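Local coordinates for putative capsular polysaccharide biosynthesis protein (PDB 6EWJ) that probably acts as a pyridoxal phosphate-dependent sugar aminotransferase in the biosynthesis of pneumococcal teichoic acid, at residues H238-D243 with W253-V258; I109-F114 with Y370-A375; V292-S297 with L389-V394; A194-F199 with A215-N220. One frame throughout, in Å; residues are numbered along the deposited sequence.

Interaction 1 of 4, residues H238-D243 with W253-V258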
# COMPACT_ATOMS: atom_id res chain seq x y z
N HIS A 238 -10.07 -2.18 -0.26
CA HIS A 238 -11.01 -1.72 0.75
C HIS A 238 -12.14 -2.68 1.08
O HIS A 238 -13.10 -2.32 1.77
CB HIS A 238 -11.60 -0.34 0.37
CG HIS A 238 -10.59 0.76 0.27
ND1 HIS A 238 -9.84 1.16 1.35
CD2 HIS A 238 -10.27 1.60 -0.75
CE1 HIS A 238 -9.08 2.19 0.99
NE2 HIS A 238 -9.32 2.47 -0.28
N GLY A 239 -12.09 -3.90 0.60
CA GLY A 239 -13.21 -4.82 0.78
C GLY A 239 -14.40 -4.53 -0.11
O GLY A 239 -15.49 -5.05 0.15
N GLN A 240 -14.19 -3.74 -1.16
CA GLN A 240 -15.26 -3.25 -2.00
C GLN A 240 -15.67 -4.33 -3.00
O GLN A 240 -14.80 -5.00 -3.58
CB GLN A 240 -14.87 -1.95 -2.72
CG GLN A 240 -16.03 -1.33 -3.51
CD GLN A 240 -15.82 0.09 -4.03
OE1 GLN A 240 -15.58 1.02 -3.26
NE2 GLN A 240 -15.90 0.26 -5.34
N THR A 241 -16.96 -4.54 -3.15
CA THR A 241 -17.53 -5.47 -4.18
C THR A 241 -18.72 -4.81 -4.86
O THR A 241 -19.35 -3.92 -4.28
CB THR A 241 -18.07 -6.79 -3.55
OG1 THR A 241 -19.18 -6.51 -2.69
CG2 THR A 241 -17.00 -7.50 -2.73
N LYS A 242 -19.00 -5.25 -6.09
CA LYS A 242 -20.20 -4.88 -6.82
C LYS A 242 -20.87 -6.15 -7.33
O LYS A 242 -20.19 -7.07 -7.81
CB LYS A 242 -19.89 -3.96 -7.99
CG LYS A 242 -19.21 -2.64 -7.64
CD LYS A 242 -19.54 -1.57 -8.67
CE LYS A 242 -18.48 -0.45 -8.64
NZ LYS A 242 -18.81 0.64 -7.73
N ASP A 243 -22.19 -6.19 -7.25
CA ASP A 243 -22.94 -7.36 -7.73
C ASP A 243 -23.25 -7.25 -9.25
O ASP A 243 -22.91 -6.24 -9.88
CB ASP A 243 -24.16 -7.69 -6.84
CG ASP A 243 -25.17 -6.57 -6.72
OD1 ASP A 243 -25.33 -5.74 -7.65
OD2 ASP A 243 -25.83 -6.52 -5.65
N TRP A 253 -22.73 2.88 -9.81
CA TRP A 253 -22.18 3.48 -8.58
C TRP A 253 -22.21 2.51 -7.38
O TRP A 253 -21.35 2.56 -6.56
CB TRP A 253 -22.91 4.82 -8.25
CG TRP A 253 -24.32 4.63 -7.89
CD1 TRP A 253 -25.39 4.62 -8.74
CD2 TRP A 253 -24.85 4.41 -6.57
NE1 TRP A 253 -26.53 4.37 -8.05
CE2 TRP A 253 -26.25 4.27 -6.72
CE3 TRP A 253 -24.28 4.30 -5.29
CZ2 TRP A 253 -27.11 4.02 -5.63
CZ3 TRP A 253 -25.13 4.06 -4.20
CH2 TRP A 253 -26.55 3.93 -4.39
N GLU A 254 -23.24 1.68 -7.28
CA GLU A 254 -23.51 0.99 -6.03
C GLU A 254 -22.53 -0.15 -5.71
O GLU A 254 -22.24 -0.97 -6.56
CB GLU A 254 -24.97 0.54 -5.95
CG GLU A 254 -25.36 0.32 -4.52
CD GLU A 254 -26.78 -0.04 -4.32
OE1 GLU A 254 -27.56 -0.01 -5.30
OE2 GLU A 254 -27.10 -0.35 -3.15
N TYR A 255 -22.00 -0.14 -4.50
CA TYR A 255 -21.06 -1.15 -4.04
C TYR A 255 -21.39 -1.44 -2.60
O TYR A 255 -22.17 -0.70 -1.98
CB TYR A 255 -19.61 -0.69 -4.14
CG TYR A 255 -19.25 0.54 -3.33
CD1 TYR A 255 -18.91 0.44 -1.98
CD2 TYR A 255 -19.16 1.81 -3.93
CE1 TYR A 255 -18.56 1.57 -1.26
CE2 TYR A 255 -18.77 2.94 -3.21
CZ TYR A 255 -18.48 2.81 -1.88
OH TYR A 255 -18.12 3.93 -1.12
N ASP A 256 -20.77 -2.51 -2.10
CA ASP A 256 -20.81 -2.87 -0.72
C ASP A 256 -19.34 -2.96 -0.25
O ASP A 256 -18.44 -3.05 -1.05
CB ASP A 256 -21.54 -4.22 -0.60
CG ASP A 256 -21.86 -4.60 0.84
OD1 ASP A 256 -21.73 -3.76 1.78
OD2 ASP A 256 -22.28 -5.75 1.04
N ILE A 257 -19.15 -2.94 1.05
CA ILE A 257 -17.85 -3.18 1.66
C ILE A 257 -18.08 -4.44 2.50
O ILE A 257 -18.88 -4.41 3.40
CB ILE A 257 -17.44 -1.98 2.54
CG1 ILE A 257 -17.33 -0.72 1.66
CG2 ILE A 257 -16.17 -2.25 3.33
CD1 ILE A 257 -16.28 -0.76 0.56
N VAL A 258 -17.37 -5.53 2.20
CA VAL A 258 -17.68 -6.81 2.87
C VAL A 258 -16.81 -7.07 4.08
O VAL A 258 -17.22 -7.78 4.99
CB VAL A 258 -17.65 -8.04 1.93
CG1 VAL A 258 -18.77 -7.93 0.90
CG2 VAL A 258 -16.28 -8.25 1.31
O HOH W 1 -23.23 -3.70 -5.89

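Interaction 2 of 4, residues I109-F114 with Y370-A375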
# COMPACT_ATOMS: atom_id res chain seq x y z
N ILE A 109 19.20 -22.91 9.67
CA ILE A 109 19.50 -23.27 8.32
C ILE A 109 20.57 -24.36 8.31
O ILE A 109 20.99 -24.84 9.37
CB ILE A 109 19.88 -22.03 7.49
CG1 ILE A 109 21.18 -21.39 7.98
CG2 ILE A 109 18.73 -21.02 7.51
CD1 ILE A 109 21.85 -20.48 6.97
N GLN A 110 20.95 -24.80 7.12
CA GLN A 110 21.92 -25.88 6.96
C GLN A 110 23.35 -25.31 7.00
O GLN A 110 23.54 -24.10 7.01
CB GLN A 110 21.66 -26.64 5.65
CG GLN A 110 20.24 -27.21 5.53
CD GLN A 110 19.96 -27.88 4.18
OE1 GLN A 110 20.87 -28.42 3.54
NE2 GLN A 110 18.69 -27.91 3.77
N ALA A 111 24.35 -26.21 6.99
CA ALA A 111 25.75 -25.76 7.08
C ALA A 111 26.27 -25.13 5.77
O ALA A 111 27.17 -24.30 5.79
CB ALA A 111 26.64 -26.91 7.52
N ASP A 112 25.71 -25.55 4.63
CA ASP A 112 26.32 -25.31 3.33
C ASP A 112 25.34 -24.70 2.36
O ASP A 112 25.51 -24.85 1.15
CB ASP A 112 26.84 -26.65 2.72
CG ASP A 112 27.70 -27.44 3.68
OD1 ASP A 112 28.70 -26.85 4.15
OD2 ASP A 112 27.42 -28.66 3.92
N THR A 113 24.29 -24.10 2.89
CA THR A 113 23.30 -23.44 2.10
C THR A 113 22.39 -22.64 3.05
O THR A 113 22.27 -22.95 4.24
CB THR A 113 22.45 -24.40 1.22
OG1 THR A 113 21.60 -23.65 0.37
CG2 THR A 113 21.59 -25.38 2.04
N PHE A 114 21.73 -21.68 2.45
CA PHE A 114 20.78 -20.82 3.15
C PHE A 114 19.53 -21.56 3.57
O PHE A 114 18.78 -21.04 4.42
CB PHE A 114 20.41 -19.62 2.28
CG PHE A 114 19.68 -20.00 1.03
CD1 PHE A 114 18.32 -20.18 1.05
CD2 PHE A 114 20.40 -20.30 -0.13
CE1 PHE A 114 17.66 -20.55 -0.06
CE2 PHE A 114 19.74 -20.68 -1.26
CZ PHE A 114 18.37 -20.81 -1.23
N TYR A 370 20.21 -20.43 16.76
CA TYR A 370 20.32 -20.57 15.31
C TYR A 370 21.74 -20.35 14.86
O TYR A 370 22.01 -19.45 14.07
CB TYR A 370 19.32 -19.60 14.59
CG TYR A 370 17.98 -19.53 15.25
CD1 TYR A 370 16.97 -20.45 14.95
CD2 TYR A 370 17.69 -18.53 16.17
CE1 TYR A 370 15.75 -20.42 15.60
CE2 TYR A 370 16.44 -18.45 16.78
CZ TYR A 370 15.48 -19.41 16.50
OH TYR A 370 14.25 -19.38 17.17
N PRO A 371 22.69 -21.20 15.35
CA PRO A 371 24.10 -21.01 15.04
C PRO A 371 24.47 -21.10 13.56
O PRO A 371 25.44 -20.50 13.15
CB PRO A 371 24.78 -22.13 15.82
CG PRO A 371 23.71 -23.15 16.10
CD PRO A 371 22.47 -22.35 16.25
N LYS A 372 23.73 -21.90 12.79
CA LYS A 372 24.03 -22.06 11.36
C LYS A 372 23.70 -20.77 10.63
O LYS A 372 24.45 -20.31 9.73
CB LYS A 372 23.28 -23.25 10.77
CG LYS A 372 23.60 -24.57 11.49
CD LYS A 372 24.81 -25.28 10.94
CE LYS A 372 25.02 -26.65 11.64
NZ LYS A 372 24.70 -26.78 13.13
N ALA A 373 22.57 -20.18 11.01
CA ALA A 373 22.18 -18.88 10.48
C ALA A 373 23.24 -17.86 10.74
O ALA A 373 23.63 -17.10 9.83
CB ALA A 373 20.83 -18.42 11.06
N TYR A 374 23.73 -17.82 11.98
CA TYR A 374 24.82 -16.91 12.33
C TYR A 374 26.07 -17.15 11.46
O TYR A 374 26.71 -16.21 11.03
CB TYR A 374 25.19 -17.02 13.82
CG TYR A 374 26.18 -15.96 14.18
CD1 TYR A 374 25.73 -14.65 14.44
CD2 TYR A 374 27.56 -16.21 14.23
CE1 TYR A 374 26.61 -13.65 14.72
CE2 TYR A 374 28.45 -15.20 14.52
CZ TYR A 374 27.96 -13.93 14.77
OH TYR A 374 28.81 -12.90 15.08
N ALA A 375 26.45 -18.41 11.32
CA ALA A 375 27.72 -18.74 10.68
C ALA A 375 27.65 -18.37 9.19
O ALA A 375 28.63 -17.90 8.63
CB ALA A 375 28.10 -20.22 10.90
O HOH W 2 25.51 -22.19 7.73

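Interaction 3 of 4, residues V292-S297 with L389-V394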
# COMPACT_ATOMS: atom_id res chain seq x y z
N VAL A 292 27.35 -13.95 -13.82
CA VAL A 292 27.56 -14.97 -12.78
C VAL A 292 28.62 -15.96 -13.22
O VAL A 292 29.52 -16.29 -12.45
CB VAL A 292 26.26 -15.68 -12.36
CG1 VAL A 292 26.52 -16.93 -11.56
CG2 VAL A 292 25.40 -14.73 -11.50
N ASP A 293 28.55 -16.40 -14.47
CA ASP A 293 29.58 -17.32 -14.98
C ASP A 293 30.97 -16.68 -14.91
O ASP A 293 31.94 -17.38 -14.63
CB ASP A 293 29.24 -17.79 -16.39
CG ASP A 293 27.98 -18.65 -16.44
OD1 ASP A 293 27.57 -19.22 -15.40
OD2 ASP A 293 27.41 -18.76 -17.54
N ARG A 294 31.07 -15.38 -15.21
CA ARG A 294 32.37 -14.68 -15.18
C ARG A 294 32.90 -14.60 -13.74
O ARG A 294 34.07 -14.93 -13.47
CB ARG A 294 32.25 -13.30 -15.85
CG ARG A 294 33.53 -12.49 -15.90
CD ARG A 294 33.32 -11.15 -16.56
NE ARG A 294 33.30 -11.33 -18.00
CZ ARG A 294 34.36 -11.30 -18.81
NH1 ARG A 294 35.59 -11.03 -18.36
NH2 ARG A 294 34.18 -11.52 -20.09
N TYR A 295 32.02 -14.23 -12.81
CA TYR A 295 32.38 -14.26 -11.38
C TYR A 295 32.82 -15.68 -10.93
O TYR A 295 33.87 -15.86 -10.30
CB TYR A 295 31.19 -13.83 -10.50
CG TYR A 295 30.94 -12.35 -10.22
CD1 TYR A 295 31.97 -11.47 -9.94
CD2 TYR A 295 29.62 -11.87 -10.11
CE1 TYR A 295 31.71 -10.13 -9.62
CE2 TYR A 295 29.34 -10.54 -9.78
CZ TYR A 295 30.39 -9.66 -9.54
OH TYR A 295 30.13 -8.37 -9.17
N ASP A 296 31.97 -16.66 -11.24
CA ASP A 296 32.23 -18.05 -10.89
C ASP A 296 33.61 -18.50 -11.39
O ASP A 296 34.37 -19.07 -10.60
CB ASP A 296 31.17 -18.99 -11.42
CG ASP A 296 29.84 -18.89 -10.67
OD1 ASP A 296 29.73 -18.23 -9.57
OD2 ASP A 296 28.88 -19.47 -11.20
N SER A 297 33.95 -18.26 -12.65
CA SER A 297 35.30 -18.68 -13.14
C SER A 297 36.39 -17.87 -12.45
O SER A 297 37.40 -18.41 -12.06
CB SER A 297 35.47 -18.57 -14.66
OG SER A 297 34.29 -18.94 -15.37
N LEU A 389 26.26 -3.52 -14.94
CA LEU A 389 27.68 -3.90 -14.81
C LEU A 389 28.33 -4.18 -16.17
O LEU A 389 27.81 -4.99 -16.94
CB LEU A 389 27.84 -5.17 -13.96
CG LEU A 389 27.59 -5.09 -12.46
CD1 LEU A 389 27.63 -6.50 -11.88
CD2 LEU A 389 28.62 -4.20 -11.79
N SER A 390 29.45 -3.54 -16.45
CA SER A 390 30.28 -3.92 -17.58
C SER A 390 31.15 -5.14 -17.22
O SER A 390 31.46 -5.39 -16.05
CB SER A 390 31.20 -2.76 -17.97
OG SER A 390 32.15 -2.52 -16.95
N ASP A 391 31.60 -5.86 -18.24
CA ASP A 391 32.60 -6.92 -18.06
C ASP A 391 33.88 -6.43 -17.35
O ASP A 391 34.39 -7.12 -16.48
CB ASP A 391 32.91 -7.60 -19.40
CG ASP A 391 31.72 -8.42 -19.92
OD1 ASP A 391 30.80 -8.74 -19.13
OD2 ASP A 391 31.69 -8.73 -21.11
N GLU A 392 34.34 -5.23 -17.68
CA GLU A 392 35.55 -4.64 -17.08
C GLU A 392 35.36 -4.42 -15.57
O GLU A 392 36.26 -4.68 -14.78
CB GLU A 392 35.91 -3.31 -17.76
CG GLU A 392 36.39 -3.42 -19.20
CD GLU A 392 35.28 -3.51 -20.28
OE1 GLU A 392 34.05 -3.61 -19.97
OE2 GLU A 392 35.66 -3.50 -21.47
N GLU A 393 34.18 -3.96 -15.19
CA GLU A 393 33.84 -3.81 -13.77
C GLU A 393 33.81 -5.15 -13.02
O GLU A 393 34.35 -5.26 -11.92
CB GLU A 393 32.50 -3.09 -13.63
CG GLU A 393 32.59 -1.62 -13.99
CD GLU A 393 31.25 -0.92 -14.07
OE1 GLU A 393 30.20 -1.57 -14.24
OE2 GLU A 393 31.25 0.31 -13.94
N VAL A 394 33.20 -6.16 -13.64
CA VAL A 394 33.16 -7.50 -13.06
C VAL A 394 34.60 -8.03 -12.84
O VAL A 394 34.93 -8.52 -11.77
CB VAL A 394 32.31 -8.49 -13.90
CG1 VAL A 394 32.35 -9.89 -13.28
CG2 VAL A 394 30.85 -8.07 -13.99

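Interaction 4 of 4, residues A194-F199 with A215-N220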
# COMPACT_ATOMS: atom_id res chain seq x y z
N ALA A 194 5.30 -23.82 -5.15
CA ALA A 194 4.66 -23.70 -3.87
C ALA A 194 3.16 -23.60 -4.07
O ALA A 194 2.67 -23.37 -5.17
CB ALA A 194 5.18 -22.47 -3.16
N ASP A 195 2.44 -23.78 -2.97
CA ASP A 195 0.99 -23.57 -2.97
C ASP A 195 0.61 -22.12 -3.34
O ASP A 195 -0.24 -21.86 -4.19
CB ASP A 195 0.41 -23.96 -1.61
CG ASP A 195 0.59 -25.42 -1.31
OD1 ASP A 195 0.32 -26.28 -2.20
OD2 ASP A 195 0.98 -25.75 -0.17
N PHE A 196 1.28 -21.18 -2.72
CA PHE A 196 1.18 -19.76 -3.08
C PHE A 196 2.59 -19.21 -3.19
O PHE A 196 3.52 -19.72 -2.52
CB PHE A 196 0.40 -18.95 -2.01
CG PHE A 196 -1.03 -19.32 -1.85
CD1 PHE A 196 -1.40 -20.43 -1.10
CD2 PHE A 196 -2.03 -18.54 -2.40
CE1 PHE A 196 -2.73 -20.78 -0.95
CE2 PHE A 196 -3.37 -18.86 -2.25
CZ PHE A 196 -3.72 -19.99 -1.53
N THR A 197 2.74 -18.15 -3.99
CA THR A 197 4.03 -17.48 -4.16
C THR A 197 3.85 -15.95 -4.15
O THR A 197 2.95 -15.43 -4.83
CB THR A 197 4.74 -17.94 -5.45
OG1 THR A 197 4.85 -19.38 -5.46
CG2 THR A 197 6.13 -17.33 -5.58
N SER A 198 4.74 -15.25 -3.44
CA SER A 198 4.91 -13.79 -3.62
C SER A 198 6.18 -13.43 -4.36
O SER A 198 7.24 -13.95 -4.09
CB SER A 198 4.94 -13.02 -2.25
OG SER A 198 5.82 -13.66 -1.38
N PHE A 199 6.05 -12.46 -5.23
CA PHE A 199 7.14 -11.87 -5.97
C PHE A 199 7.28 -10.39 -5.67
O PHE A 199 6.30 -9.71 -5.29
CB PHE A 199 6.85 -12.01 -7.48
CG PHE A 199 6.90 -13.43 -7.99
CD1 PHE A 199 8.10 -14.05 -8.23
CD2 PHE A 199 5.71 -14.12 -8.29
CE1 PHE A 199 8.17 -15.37 -8.70
CE2 PHE A 199 5.76 -15.43 -8.77
CZ PHE A 199 6.98 -16.04 -8.99
N ALA A 215 1.05 -11.71 -6.00
CA ALA A 215 0.68 -13.02 -5.45
C ALA A 215 0.14 -13.91 -6.55
O ALA A 215 -0.68 -13.51 -7.38
CB ALA A 215 -0.40 -12.86 -4.40
N THR A 216 0.55 -15.16 -6.51
CA THR A 216 -0.04 -16.17 -7.33
C THR A 216 -0.07 -17.50 -6.57
O THR A 216 0.40 -17.59 -5.43
CB THR A 216 0.71 -16.27 -8.69
OG1 THR A 216 -0.06 -17.07 -9.62
CG2 THR A 216 2.12 -16.87 -8.51
N TRP A 217 -0.63 -18.52 -7.24
CA TRP A 217 -0.81 -19.82 -6.65
C TRP A 217 -0.74 -20.87 -7.74
O TRP A 217 -1.17 -20.64 -8.87
CB TRP A 217 -2.13 -19.94 -5.88
CG TRP A 217 -3.36 -19.61 -6.68
CD1 TRP A 217 -4.15 -20.49 -7.41
CD2 TRP A 217 -3.95 -18.33 -6.83
NE1 TRP A 217 -5.20 -19.80 -8.01
CE2 TRP A 217 -5.09 -18.47 -7.66
CE3 TRP A 217 -3.60 -17.05 -6.37
CZ2 TRP A 217 -5.88 -17.39 -8.01
CZ3 TRP A 217 -4.41 -15.95 -6.74
CH2 TRP A 217 -5.52 -16.14 -7.54
N LYS A 218 -0.24 -22.04 -7.39
CA LYS A 218 -0.20 -23.10 -8.39
C LYS A 218 -1.60 -23.71 -8.59
O LYS A 218 -2.42 -23.73 -7.68
CB LYS A 218 0.89 -24.12 -8.06
CG LYS A 218 0.54 -25.17 -7.04
CD LYS A 218 1.77 -26.07 -6.85
CE LYS A 218 1.49 -27.21 -5.90
NZ LYS A 218 2.78 -27.90 -5.63
N ALA A 219 -1.85 -24.18 -9.81
CA ALA A 219 -3.11 -24.83 -10.13
C ALA A 219 -3.35 -25.95 -9.12
O ALA A 219 -2.47 -26.75 -8.86
CB ALA A 219 -3.08 -25.39 -11.56
N ASN A 220 -4.56 -26.00 -8.60
CA ASN A 220 -4.96 -27.02 -7.66
C ASN A 220 -6.46 -27.22 -7.81
O ASN A 220 -7.22 -26.24 -7.76
CB ASN A 220 -4.59 -26.60 -6.24
CG ASN A 220 -4.74 -27.73 -5.23
OD1 ASN A 220 -5.73 -28.48 -5.25
ND2 ASN A 220 -3.75 -27.87 -4.34
O HOH W 3 -2.06 -23.77 -4.95
O HOH W 4 -1.46 -26.20 -4.23

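Interaction 1 of 4, residues H238-D243 with W253-V258
Three backbone hydrogen bonds join Gly239 and Thr241 to Asp256 and Val258. In the antiparallel hydrogen-bonded pair Thr241 N donates to Asp256 O across 3.0 Å, and Asp256 N returns a bond of equal length to Thr241 O; further along, Val258 N reaches Gly239 O at 2.8 Å. Gln240 faces Ile257 as the adjoining non-hydrogen-bonded pair. Glycine suits position 239 because, at its positive phi of 75°, a CB would be pressed against the carbonyl O of His238; Ile257 CG2 and Val258 N lie close on that side as well.

The flat groups stack. The Gln240 amide lies over one face of the Tyr255 ring, their planes 9° apart, with Gln240 OE1 above the ring centre and Gln240 CD 3.5 Å from Tyr255 CG. An extended glutamine, CG anti to the backbone N (chi1 -174°), carries the amide that far. Strands 240-241 and 256-257 make a minimal two-stranded sheet, with helix 244-248 between them in the chain, and it reaches the second subunit: Glu254 forms a salt bridge with Lys352 of that subunit, and Asp256 OD2 a hydrogen bond with its Thr358.

Apolar contacts flank the strands. Ile257 CD1 rests 3.8 Å from Gln240 CB, and the Thr241 methyl crosses the Val258 methyls beside Ile234 of helix 225-236.

Polar links close the far end. Lys242 follows Glu254 O with its aliphatic chain and gives a weak bond from NZ to Trp253 O (3.4 Å), with another weak one to Ser252 O. One water accepts from Asp243 N and donates to Glu254 O, while Asp243 OD1 caps Ala246 N.

Interaction 2 of 4, residues I109-F114 with Y370-A375
Ile109 carries CG1 between its backbone N and carbonyl carbon (chi1 65°), which turns that branch onto the first turn of helix 371-378, with CG1 3.5 Å from Ala373 N. Its CD1, extended beyond, lies 3.8 Å from Lys372 O. Lys372 answers from the helix: CG stands anti to its own carbonyl carbon, and a bend at chi2 (-87°) lays the aliphatic chain along the loop. Lys372 CB comes 3.1 Å from Ile109 O, a close approach, and Lys372 CD passes 4.0 Å from Ala111 CA. Only the methylenes of the lysine meet the loop here, a fitting use of a long side chain at an exposed position, since they can lie against backbone while the amine is carried onward.

The small Ala373 lets Ile109 come close to the helix backbone, its CB 4.3 Å from Ile109 CG1; the isoleucine also touches Phe376 one turn further on. Between the polar backbone atoms lies a water 2.8 Å from Gln110 O and 2.9 Å from Lys372 O, placed to donate to either. It lies between two carbonyls that could not bond to each other directly.

Next to the contact, Asp108 accepts from Lys372 N with OD2 and from Ala373 N with OD1, so one carboxylate grips two amides of the helix's first turn. Tyr370 holds the N-cap position, and Pro371, which has no N-H to offer, opens the helix. This is a helix N-terminus docked on the loop that follows strand 103-107, at the margin of the large sheet of a fold-type I aminotransferase.

Interaction 3 of 4, residues V292-S297 with L389-V394
Tyr295 and Val394 bring the backbones nearest, CA to CA 7.0 Å, where the late turns of the long helix 268-299 pass the first turn of helix 391-409. Val394 CG1 sits over one face of the Tyr295 ring, 4.0 Å from its centroid, in a CH-pi contact displaced toward the CD1 and CE1 rim. A compact valine fits between the two side chains, one methyl serving both: CG1 also touches Arg294 CD at 3.6 Å. Beyond the ring, Leu389 CD1 approaches Tyr295 OH, whose hydrogen bond goes to Pro384 O.

Arg294 runs out extended, CG anti to the backbone N, and then bends at chi3 (-79°), which lays the guanidinium across the Asp391 carboxylate. The planes are 21° apart and stacked, so the long salt bridge, Arg294 NE to Asp391 OD1 at 3.8 Å, is one of charge alone, with no N-H aimed at the oxygen. Directed bonds lie elsewhere: Arg294 NH1 pairs with Asp395, and Asp391 OD1 with Arg287.

Helix 391-409 starts with a capping box. Ser390 OG accepts from Glu393 N at 3.0 Å, and Ser390 N donates to Glu393 OE1 at 3.1 Å, approaching from above the carboxylate plane. Serine and glutamate are suited to this exchange, each side chain satisfying the other residue's amide. Arg287 NH2, besides its bond to Asp391, donates to Leu389 O just ahead of the box.

Interaction 4 of 4, residues A194-F199 with A215-N220
Trp217 CB meets the Phe196 ring obliquely and off-centre, 4.2 Å from the centroid in a CH-pi contact, while the two aromatic rings themselves meet obliquely with planes at 53°. Phe199 has Thr197 CG2 over one face and Thr216 CG2 at its edge, 3.9 Å from Phe199 CE2. Thr216 sends this methyl between its backbone N and carbonyl carbon, leaving OG1 anti to the N to bond Lys57 O; a beta-branched threonine thus serves apolar and polar neighbours at once.

Thr197 and Thr216 form an antiparallel hydrogen-bonded pair: Thr197 N to Thr216 O is 2.8 Å and Thr216 N to Thr197 O is 2.9 Å. Past the strands, Lys218 N reaches Asp195 O at 3.2 Å from above the carbonyl plane, and a water bridges that oxygen to Lys218 O. The extended Lys218 chain runs over Ala194 O, which is 3.3 Å from Lys218 CD, and delivers NZ to Ile193 O. Asp195 directs OD2 to Arg170; its OD1 takes a water that also binds Asn220 ND2.

In the seven-stranded sheet, strand 196-200 lies between 172-177 and 213-217, and 58-61 follows beyond. Helices 64-74 and 225-236 pack on the side bearing Phe196, Ala215 and Trp217, with Trp217 NE1 bonded to Asp225; Phe199 meets Ser177 of strand 172-177 and Leu181.

Overall arrangement
Interaction 4 lies in the central sheet, about 12 Å from the chain's centre and close to this chain's own cofactor site: Phe199 is about 6 Å, side chain to side chain, from the pyridoxal phosphate-binding Ser200 and Ala64, although no cofactor is bound here. Interaction 2 lies by the sheet edge formed by strand 103-107, its centre about 27 Å from that of interaction 4, with Ala373 about 9 Å from cofactor-binding Tyr351. Interaction 1 is peripheral at the subunit interface, where His238 touches the cofactor-binding Thr65 of the second subunit. Interaction 3, about 52 Å from interaction 1 between centres, lies beyond the chain's centre; its segments alternate along the chain with those of interaction 2.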